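Local coordinates for SOXA (Paracoccus denitrificans, PDB 2C1D), which forms, with its partner SoxX, a heme enzyme of sulfur oxidation that joins thiosulfate to a cysteine of the carrier protein SoxY, at residues T130-N133 with M134-M137; T207-L210 with K211-G214; A26-A29 with D30-D33. All coordinates share one frame; numbering follows the deposited sequence.

Contact 1: T130-N133 with M134-M137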
ATOM      1  N   THR A 130      13.726  -6.210   8.615  1.00 30.12           N
ATOM      2  CA  THR A 130      13.842  -4.822   8.161  1.00 30.00           C
ATOM      3  C   THR A 130      15.086  -4.121   8.692  1.00 30.38           C
ATOM      4  O   THR A 130      15.171  -2.886   8.660  1.00 30.73           O
ATOM      5  CB  THR A 130      12.594  -4.003   8.562  1.00 29.63           C
ATOM      6  OG1 THR A 130      12.467  -3.989   9.985  1.00 31.12           O
ATOM      7  CG2 THR A 130      11.357  -4.690   8.109  1.00 30.01           C
ATOM      8  N   SER A 131      16.044  -4.903   9.173  1.00 29.67           N
ATOM      9  CA  SER A 131      17.352  -4.397   9.540  1.00 30.00           C
ATOM     10  C   SER A 131      18.107  -3.843   8.333  1.00 30.32           C
ATOM     11  O   SER A 131      17.885  -4.235   7.167  1.00 30.24           O
ATOM     12  CB  SER A 131      18.189  -5.518  10.191  1.00 30.16           C
ATOM     13  OG  SER A 131      18.507  -6.547   9.241  1.00 28.65           O
ATOM     14  N   ASP A 132      19.041  -2.955   8.623  1.00 29.70           N
ATOM     15  CA  ASP A 132      19.905  -2.429   7.589  1.00 30.51           C
ATOM     16  C   ASP A 132      20.721  -3.504   6.886  1.00 29.70           C
ATOM     17  O   ASP A 132      20.862  -3.453   5.676  1.00 29.77           O
ATOM     18  CB  ASP A 132      20.795  -1.327   8.149  1.00 30.52           C
ATOM     19  CG  ASP A 132      20.070  -0.003   8.206  1.00 33.22           C
ATOM     20  OD1 ASP A 132      20.442   0.871   9.013  1.00 32.48           O
ATOM     21  OD2 ASP A 132      19.083   0.220   7.465  1.00 36.69           O
ATOM     22  N   ASN A 133      21.216  -4.492   7.626  1.00 29.13           N
ATOM     23  CA  ASN A 133      21.948  -5.591   6.997  1.00 28.72           C
ATOM     24  C   ASN A 133      21.072  -6.278   5.958  1.00 27.72           C
ATOM     25  O   ASN A 133      21.525  -6.572   4.868  1.00 28.46           O
ATOM     26  CB  ASN A 133      22.440  -6.607   8.032  1.00 28.93           C
ATOM     27  CG  ASN A 133      23.645  -6.113   8.824  1.00 29.10           C
ATOM     28  OD1 ASN A 133      24.269  -5.116   8.469  1.00 32.14           O
ATOM     29  ND2 ASN A 133      23.975  -6.821   9.900  1.00 28.48           N
ATOM     30  N   MET A 134      19.824  -6.522   6.319  1.00 27.43           N
ATOM     31  CA  MET A 134      18.858  -7.161   5.426  1.00 27.28           C
ATOM     32  C   MET A 134      18.447  -6.313   4.226  1.00 26.86           C
ATOM     33  O   MET A 134      18.480  -6.805   3.084  1.00 27.30           O
ATOM     34  CB  MET A 134      17.628  -7.615   6.187  1.00 26.41           C
ATOM     35  CG  MET A 134      16.722  -8.555   5.400  1.00 27.71           C
ATOM     36  SD  MET A 134      17.433 -10.091   4.841  1.00 25.95           S
ATOM     37  CE  MET A 134      17.215 -11.106   6.340  1.00 26.31           C
ATOM     38  N   LYS A 135      18.103  -5.052   4.454  1.00 26.43           N
ATOM     39  CA  LYS A 135      17.679  -4.169   3.352  1.00 26.30           C
ATOM     40  C   LYS A 135      18.829  -3.918   2.363  1.00 25.74           C
ATOM     41  O   LYS A 135      18.637  -3.949   1.152  1.00 25.62           O
ATOM     42  CB  LYS A 135      17.123  -2.855   3.903  1.00 26.62           C
ATOM     43  CG  LYS A 135      15.926  -3.086   4.811  1.00 26.61           C
ATOM     44  CD  LYS A 135      15.173  -1.803   5.194  1.00 28.17           C
ATOM     45  CE  LYS A 135      16.048  -0.736   5.853  1.00 28.60           C
ATOM     46  NZ  LYS A 135      15.150   0.343   6.441  1.00 26.07           N
ATOM     47  N   ASP A 136      20.044  -3.729   2.869  1.00 25.23           N
ATOM     48  CA  ASP A 136      21.183  -3.564   1.983  1.00 25.59           C
ATOM     49  C   ASP A 136      21.438  -4.841   1.181  1.00 25.56           C
ATOM     50  O   ASP A 136      21.776  -4.772  -0.003  1.00 25.18           O
ATOM     51  CB  ASP A 136      22.486  -3.236   2.718  1.00 26.09           C
ATOM     52  CG  ASP A 136      22.423  -1.963   3.565  1.00 28.80           C
ATOM     53  OD1 ASP A 136      21.521  -1.088   3.419  1.00 29.51           O
ATOM     54  OD2 ASP A 136      23.259  -1.819   4.486  1.00 30.94           O
ATOM     55  N   MET A 137      21.350  -5.998   1.836  1.00 25.49           N
ATOM     56  CA  MET A 137      21.632  -7.250   1.143  1.00 25.89           C
ATOM     57  C   MET A 137      20.584  -7.514   0.058  1.00 25.70           C
ATOM     58  O   MET A 137      20.931  -7.888  -1.054  1.00 25.39           O
ATOM     59  CB  MET A 137      21.723  -8.428   2.106  1.00 25.85           C
ATOM     60  CG  MET A 137      22.434  -9.647   1.486  1.00 27.11           C
ATOM     61  SD  MET A 137      24.103  -9.311   0.918  1.00 27.95           S
ATOM     62  CE  MET A 137      24.920  -9.113   2.539  1.00 31.56           C
TER
HETATM   63  O   HOH W   1      19.325   0.106   4.441  1.00 30.27           O
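Ser131 OG accepts the backbone N-H of Met134, 3.2 Å from N to OG with an angle of 156° at the hydrogen, and also hydrogen-bonds Gly128 O. A chi1 of 67° sets that hydroxyl between the backbone N and carbonyl carbon of Ser131, facing the first turn of the helix, where Met134 CB also packs against it. Behind this N-cap the i+4 to i backbone bonds of the helix begin: Lys135 N reaches Ser131 O at 2.8 Å, Asp136 N reaches Asp132 O, and Met137 N reaches Asn133 O. This is the N-terminal turn of helix 132-143 in the cytochrome c domain that carries the first heme c.

Along one side of the turn the Lys135 chain runs back past the cap. Its CG lies 3.3 Å from Ser131 O, and its CE lies 3.6 Å from Asp132 OD2 where the two side chains cross obliquely. NZ stops 4.1 Å from that same OD2, beyond salt-bridge range, and hydrogen-bonds instead to Met215 O. A water joins the two acids a turn apart, donating to Asp132 OD2 at 3.0 Å and to Asp136 OD1 at 2.7 Å.

Farther out, Lys68 and Arg64 of helix 59-70 form salt bridges with the buried Asp136 OD2, and Lys68 also bonds Asn133 OD1. Met134 packs on helix 110-122, while Met137 touches Trp69 and Trp127 and reaches the heme.

Contact 2: T207-L210 with K211-G214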
ATOM      1  N   THR A 207      13.122  -0.392  -2.292  1.00 23.47           N
ATOM      2  CA  THR A 207      12.782   0.959  -2.732  1.00 23.49           C
ATOM      3  C   THR A 207      13.308   2.021  -1.805  1.00 23.36           C
ATOM      4  O   THR A 207      13.196   1.903  -0.587  1.00 23.78           O
ATOM      5  CB  THR A 207      11.268   1.060  -2.791  1.00 23.53           C
ATOM      6  OG1 THR A 207      10.798   0.191  -3.841  1.00 23.53           O
ATOM      7  CG2 THR A 207      10.810   2.455  -3.159  1.00 23.80           C
ATOM      8  N   TYR A 208      13.890   3.071  -2.370  1.00 23.67           N
ATOM      9  CA  TYR A 208      14.320   4.188  -1.543  1.00 23.94           C
ATOM     10  C   TYR A 208      13.125   5.129  -1.490  1.00 24.77           C
ATOM     11  O   TYR A 208      12.668   5.589  -2.528  1.00 24.28           O
ATOM     12  CB  TYR A 208      15.527   4.868  -2.169  1.00 23.95           C
ATOM     13  CG  TYR A 208      16.063   6.031  -1.373  1.00 24.50           C
ATOM     14  CD1 TYR A 208      15.592   7.317  -1.606  1.00 26.91           C
ATOM     15  CD2 TYR A 208      17.042   5.859  -0.415  1.00 24.75           C
ATOM     16  CE1 TYR A 208      16.076   8.407  -0.894  1.00 26.23           C
ATOM     17  CE2 TYR A 208      17.540   6.950   0.305  1.00 26.87           C
ATOM     18  CZ  TYR A 208      17.040   8.221   0.054  1.00 26.67           C
ATOM     19  OH  TYR A 208      17.525   9.317   0.706  1.00 25.67           O
ATOM     20  N   ARG A 209      12.572   5.339  -0.302  1.00 25.41           N
ATOM     21  CA  ARG A 209      11.478   6.294  -0.127  1.00 27.00           C
ATOM     22  C   ARG A 209      12.024   7.684   0.256  1.00 26.97           C
ATOM     23  O   ARG A 209      12.695   7.833   1.274  1.00 26.65           O
ATOM     24  CB  ARG A 209      10.524   5.795   0.953  1.00 27.12           C
ATOM     25  CG  ARG A 209       9.695   4.584   0.530  1.00 28.42           C
ATOM     26  CD  ARG A 209       8.464   4.366   1.370  1.00 28.61           C
ATOM     27  NE  ARG A 209       7.572   5.503   1.226  1.00 28.35           N
ATOM     28  CZ  ARG A 209       6.490   5.716   1.941  1.00 29.77           C
ATOM     29  NH1 ARG A 209       6.106   4.836   2.863  1.00 27.67           N
ATOM     30  NH2 ARG A 209       5.784   6.813   1.713  1.00 30.17           N
ATOM     31  N   LEU A 210      11.727   8.698  -0.547  1.00 28.63           N
ATOM     32  CA  LEU A 210      12.242  10.054  -0.274  1.00 30.05           C
ATOM     33  C   LEU A 210      11.823  10.594   1.107  1.00 31.32           C
ATOM     34  O   LEU A 210      12.594  11.315   1.762  1.00 32.27           O
ATOM     35  CB  LEU A 210      11.854  11.026  -1.388  1.00 29.98           C
ATOM     36  CG  LEU A 210      12.589  10.769  -2.707  1.00 30.86           C
ATOM     37  CD1 LEU A 210      11.853  11.418  -3.862  1.00 31.55           C
ATOM     38  CD2 LEU A 210      14.020  11.277  -2.616  1.00 31.17           C
ATOM     39  N   LYS A 211      10.612  10.239   1.530  1.00 32.33           N
ATOM     40  CA  LYS A 211      10.065  10.565   2.861  1.00 33.69           C
ATOM     41  C   LYS A 211      10.995  10.124   4.005  1.00 33.48           C
ATOM     42  O   LYS A 211      11.202  10.853   4.972  1.00 34.95           O
ATOM     43  CB  LYS A 211       8.697   9.858   3.021  1.00 34.21           C
ATOM     44  CG  LYS A 211       8.208   9.659   4.459  1.00 37.90           C
ATOM     45  CD  LYS A 211       6.994   8.720   4.563  1.00 41.38           C
ATOM     46  CE  LYS A 211       6.814   8.160   6.004  1.00 43.95           C
ATOM     47  NZ  LYS A 211       7.070   6.685   6.102  1.00 44.42           N
ATOM     48  N   ASP A 212      11.496   8.901   3.910  1.00 33.13           N
ATOM     49  CA  ASP A 212      12.226   8.257   4.994  1.00 33.12           C
ATOM     50  C   ASP A 212      13.744   8.412   4.843  1.00 32.24           C
ATOM     51  O   ASP A 212      14.497   8.070   5.766  1.00 32.51           O
ATOM     52  CB  ASP A 212      11.915   6.760   5.010  1.00 33.27           C
ATOM     53  CG  ASP A 212      10.470   6.449   5.347  1.00 36.40           C
ATOM     54  OD1 ASP A 212       9.878   7.106   6.236  1.00 38.66           O
ATOM     55  OD2 ASP A 212       9.851   5.530   4.765  1.00 39.42           O
ATOM     56  N   SER A 213      14.191   8.859   3.672  1.00 30.74           N
ATOM     57  CA  SER A 213      15.618   8.883   3.353  1.00 29.46           C
ATOM     58  C   SER A 213      16.281   7.512   3.550  1.00 29.26           C
ATOM     59  O   SER A 213      17.400   7.413   4.056  1.00 28.16           O
ATOM     60  CB  SER A 213      16.310   9.938   4.225  1.00 30.03           C
ATOM     61  OG  SER A 213      15.760  11.212   3.982  1.00 28.18           O
ATOM     62  N   GLY A 214      15.598   6.442   3.137  1.00 28.76           N
ATOM     63  CA  GLY A 214      16.164   5.103   3.321  1.00 28.05           C
ATOM     64  C   GLY A 214      15.448   4.025   2.545  1.00 27.61           C
ATOM     65  O   GLY A 214      14.414   4.277   1.935  1.00 26.32           O
TER
HETATM   66  O   HOH W   2      15.108  11.553   1.380  1.00 25.06           O
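Arg209 passes Asp212 OD2 on its way outward, beginning with CB, 3.9 Å from that oxygen. CD lies 3.8 Å from the same OD2. NE comes within 4.2 Å of it, but the oxygen sits well out of the guanidinium plane, so this is only a proximity of opposite charges; NE donates to His264 O. Extended at chi2, the chain bends at chi3 (63°), which sets the guanidinium beside Lys211, whose CD lies over one face, 3.6 Å from NH2. The ammonium of Lys211 is drawn to Asp212, where OD1 takes NZ at 2.8 Å on its syn lone pair.

Beneath these side chains strand 207-209 turns back into strand 214-216, a beta hairpin within a three-stranded mixed sheet whose third strand is 261-263. Arg209 and Gly214 form an antiparallel hydrogen-bonded pair through Arg209 N and Gly214 O. In the connection Asp212 N donates to Arg209 O from above the carbonyl plane, and Ser213 N makes weak bonds to Arg209 O and Leu210 O.

Left-handed Ser213 brings the chain round to that pair. Its CA lies 3.3 Å from Tyr208 OH, and a water joins its OG to Leu210 O, donating to the latter.

Contact 3: A26-A29 with D30-D33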
ATOM      1  N   ALA A  26      -2.180 -13.199 -17.541  1.00 33.14           N
ATOM      2  CA  ALA A  26      -3.501 -13.630 -17.988  1.00 34.10           C
ATOM      3  C   ALA A  26      -4.546 -13.534 -16.863  1.00 34.32           C
ATOM      4  O   ALA A  26      -5.666 -13.121 -17.106  1.00 33.94           O
ATOM      5  CB  ALA A  26      -3.446 -15.055 -18.577  1.00 34.47           C
ATOM      6  N   PHE A  27      -4.161 -13.831 -15.624  1.00 34.61           N
ATOM      7  CA  PHE A  27      -5.105 -13.729 -14.509  1.00 34.42           C
ATOM      8  C   PHE A  27      -5.617 -12.329 -14.214  1.00 34.57           C
ATOM      9  O   PHE A  27      -6.633 -12.173 -13.554  1.00 35.13           O
ATOM     10  CB  PHE A  27      -4.559 -14.403 -13.251  1.00 34.64           C
ATOM     11  CG  PHE A  27      -3.583 -13.577 -12.451  1.00 34.13           C
ATOM     12  CD1 PHE A  27      -4.032 -12.698 -11.459  1.00 33.99           C
ATOM     13  CD2 PHE A  27      -2.214 -13.744 -12.626  1.00 32.87           C
ATOM     14  CE1 PHE A  27      -3.116 -11.990 -10.664  1.00 33.32           C
ATOM     15  CE2 PHE A  27      -1.304 -13.023 -11.862  1.00 33.78           C
ATOM     16  CZ  PHE A  27      -1.755 -12.154 -10.868  1.00 33.56           C
ATOM     17  N   LEU A  28      -4.936 -11.313 -14.714  1.00 34.71           N
ATOM     18  CA  LEU A  28      -5.379  -9.943 -14.559  1.00 35.43           C
ATOM     19  C   LEU A  28      -5.970  -9.337 -15.842  1.00 36.29           C
ATOM     20  O   LEU A  28      -6.215  -8.141 -15.887  1.00 36.30           O
ATOM     21  CB  LEU A  28      -4.187  -9.100 -14.110  1.00 35.49           C
ATOM     22  CG  LEU A  28      -4.182  -8.502 -12.711  1.00 36.74           C
ATOM     23  CD1 LEU A  28      -5.090  -9.252 -11.717  1.00 36.67           C
ATOM     24  CD2 LEU A  28      -2.754  -8.375 -12.204  1.00 36.63           C
ATOM     25  N   ALA A  29      -6.189 -10.140 -16.879  1.00 37.23           N
ATOM     26  CA  ALA A  29      -6.562  -9.592 -18.195  1.00 38.79           C
ATOM     27  C   ALA A  29      -7.938  -8.917 -18.214  1.00 39.81           C
ATOM     28  O   ALA A  29      -8.135  -7.955 -18.946  1.00 40.83           O
ATOM     29  CB  ALA A  29      -6.476 -10.674 -19.280  1.00 38.90           C
ATOM     30  N   ASP A  30      -8.887  -9.405 -17.416  1.00 41.19           N
ATOM     31  CA  ASP A  30     -10.188  -8.721 -17.260  1.00 42.66           C
ATOM     32  C   ASP A  30     -10.162  -7.513 -16.277  1.00 41.85           C
ATOM     33  O   ASP A  30     -11.151  -6.763 -16.157  1.00 42.63           O
ATOM     34  CB  ASP A  30     -11.284  -9.731 -16.849  1.00 43.66           C
ATOM     35  CG  ASP A  30     -12.719  -9.225 -17.165  1.00 48.09           C
ATOM     36  OD1 ASP A  30     -12.890  -8.329 -18.040  1.00 51.89           O
ATOM     37  OD2 ASP A  30     -13.745  -9.661 -16.567  1.00 53.69           O
ATOM     38  N   THR A  31      -9.029  -7.298 -15.612  1.00 40.42           N
ATOM     39  CA  THR A  31      -8.892  -6.293 -14.544  1.00 38.68           C
ATOM     40  C   THR A  31      -8.240  -5.008 -15.022  1.00 37.74           C
ATOM     41  O   THR A  31      -8.722  -3.909 -14.751  1.00 38.14           O
ATOM     42  CB  THR A  31      -8.062  -6.916 -13.412  1.00 39.08           C
ATOM     43  OG1 THR A  31      -8.774  -8.042 -12.876  1.00 39.84           O
ATOM     44  CG2 THR A  31      -7.874  -5.965 -12.238  1.00 38.17           C
ATOM     45  N   PHE A  32      -7.134  -5.153 -15.738  1.00 36.76           N
ATOM     46  CA  PHE A  32      -6.370  -4.035 -16.272  1.00 35.82           C
ATOM     47  C   PHE A  32      -6.179  -4.235 -17.762  1.00 35.64           C
ATOM     48  O   PHE A  32      -6.011  -5.363 -18.227  1.00 35.05           O
ATOM     49  CB  PHE A  32      -4.958  -4.007 -15.643  1.00 35.54           C
ATOM     50  CG  PHE A  32      -4.929  -3.755 -14.155  1.00 34.69           C
ATOM     51  CD1 PHE A  32      -5.623  -2.685 -13.596  1.00 33.98           C
ATOM     52  CD2 PHE A  32      -4.132  -4.551 -13.324  1.00 33.40           C
ATOM     53  CE1 PHE A  32      -5.553  -2.424 -12.212  1.00 34.19           C
ATOM     54  CE2 PHE A  32      -4.052  -4.294 -11.941  1.00 34.28           C
ATOM     55  CZ  PHE A  32      -4.772  -3.233 -11.393  1.00 34.37           C
ATOM     56  N   ASP A  33      -6.166  -3.142 -18.506  1.00 35.71           N
ATOM     57  CA  ASP A  33      -5.768  -3.173 -19.907  1.00 36.07           C
ATOM     58  C   ASP A  33      -4.246  -3.290 -19.935  1.00 35.10           C
ATOM     59  O   ASP A  33      -3.658  -3.954 -20.793  1.00 34.23           O
ATOM     60  CB  ASP A  33      -6.205  -1.877 -20.610  1.00 37.02           C
ATOM     61  CG  ASP A  33      -7.718  -1.818 -20.868  1.00 40.07           C
ATOM     62  OD1 ASP A  33      -8.218  -0.714 -21.194  1.00 44.71           O
ATOM     63  OD2 ASP A  33      -8.480  -2.809 -20.745  1.00 43.53           O
TER
HETATM   64  O   HOH W   3      -8.640 -10.110 -14.450  1.00 51.23           O
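Leu28 and Phe32 meet one turn apart, with Leu28 CG 4.0 Å from Phe32 CD2. The leucine, buried, meets the phenylalanine ring obliquely. Its CD1 methyl goes to Thr31, 4.0 Å from OG1.

The backbone of Leu28 matters as much as its side chain, because its carbonyl oxygen takes two N-H groups. Phe32 N approaches almost head-on, with a C=O...N angle of 173° and an N-to-O distance of 3.1 Å. Thr31 N, at 3.0 Å from Leu28 O, comes instead from above the carbonyl plane. The first of these bonds, i+4 to i, makes residues 28-32 an alpha-turn, with the i+3 bond from Thr31 alongside. It follows directly on the 3-10 segment 26-28, whose own bond runs from Ala29 N to Ala26 O.

Ala29 and Asp30 form the exposed outer bend of this turn. Ala29 CB points away on the outside, and Asp30, its CG anti to the backbone N (chi1 -159°), continues the bend into Thr31. On the inner side, Thr31 CB packs 3.3 Å from Leu28 O. The CG2 methyl of Thr31 stands over the centre of the Phe32 ring, while OG1 shares a water with Phe27 O.

The turn lies between strands 16-22 and 35-36. Leu28 and Phe32 both rest on Arg251 of helix 239-251, Phe32 also touches Glu185 and Gln199, and the Phe27 ring meets Trp162 of helix 159-170 edge-to-face.

Overall arrangement
Contacts 1 and 2 are neighbours, their centres 14 Å apart and their nearest atoms about 5 Å, although they belong to the two different cytochrome c domains of the chain. Lys135 of contact 1 bonds the carbonyl oxygen of Met215, the residue next after contact 2 in strand 214-216. The side chain of Met137 in contact 1 comes to about 4 Å from a heme c, that of Thr207 in contact 2 to about 5 Å from a heme c, and that of Arg209 to about 4 Å from the side chain of Arg221, a probable substrate-binding residue. Contact 3 lies across the chain from contact 1, centres 34 Å apart, with the Phe32 side chain about 6 Å from that of His184, an axial ligand of the second heme c iron.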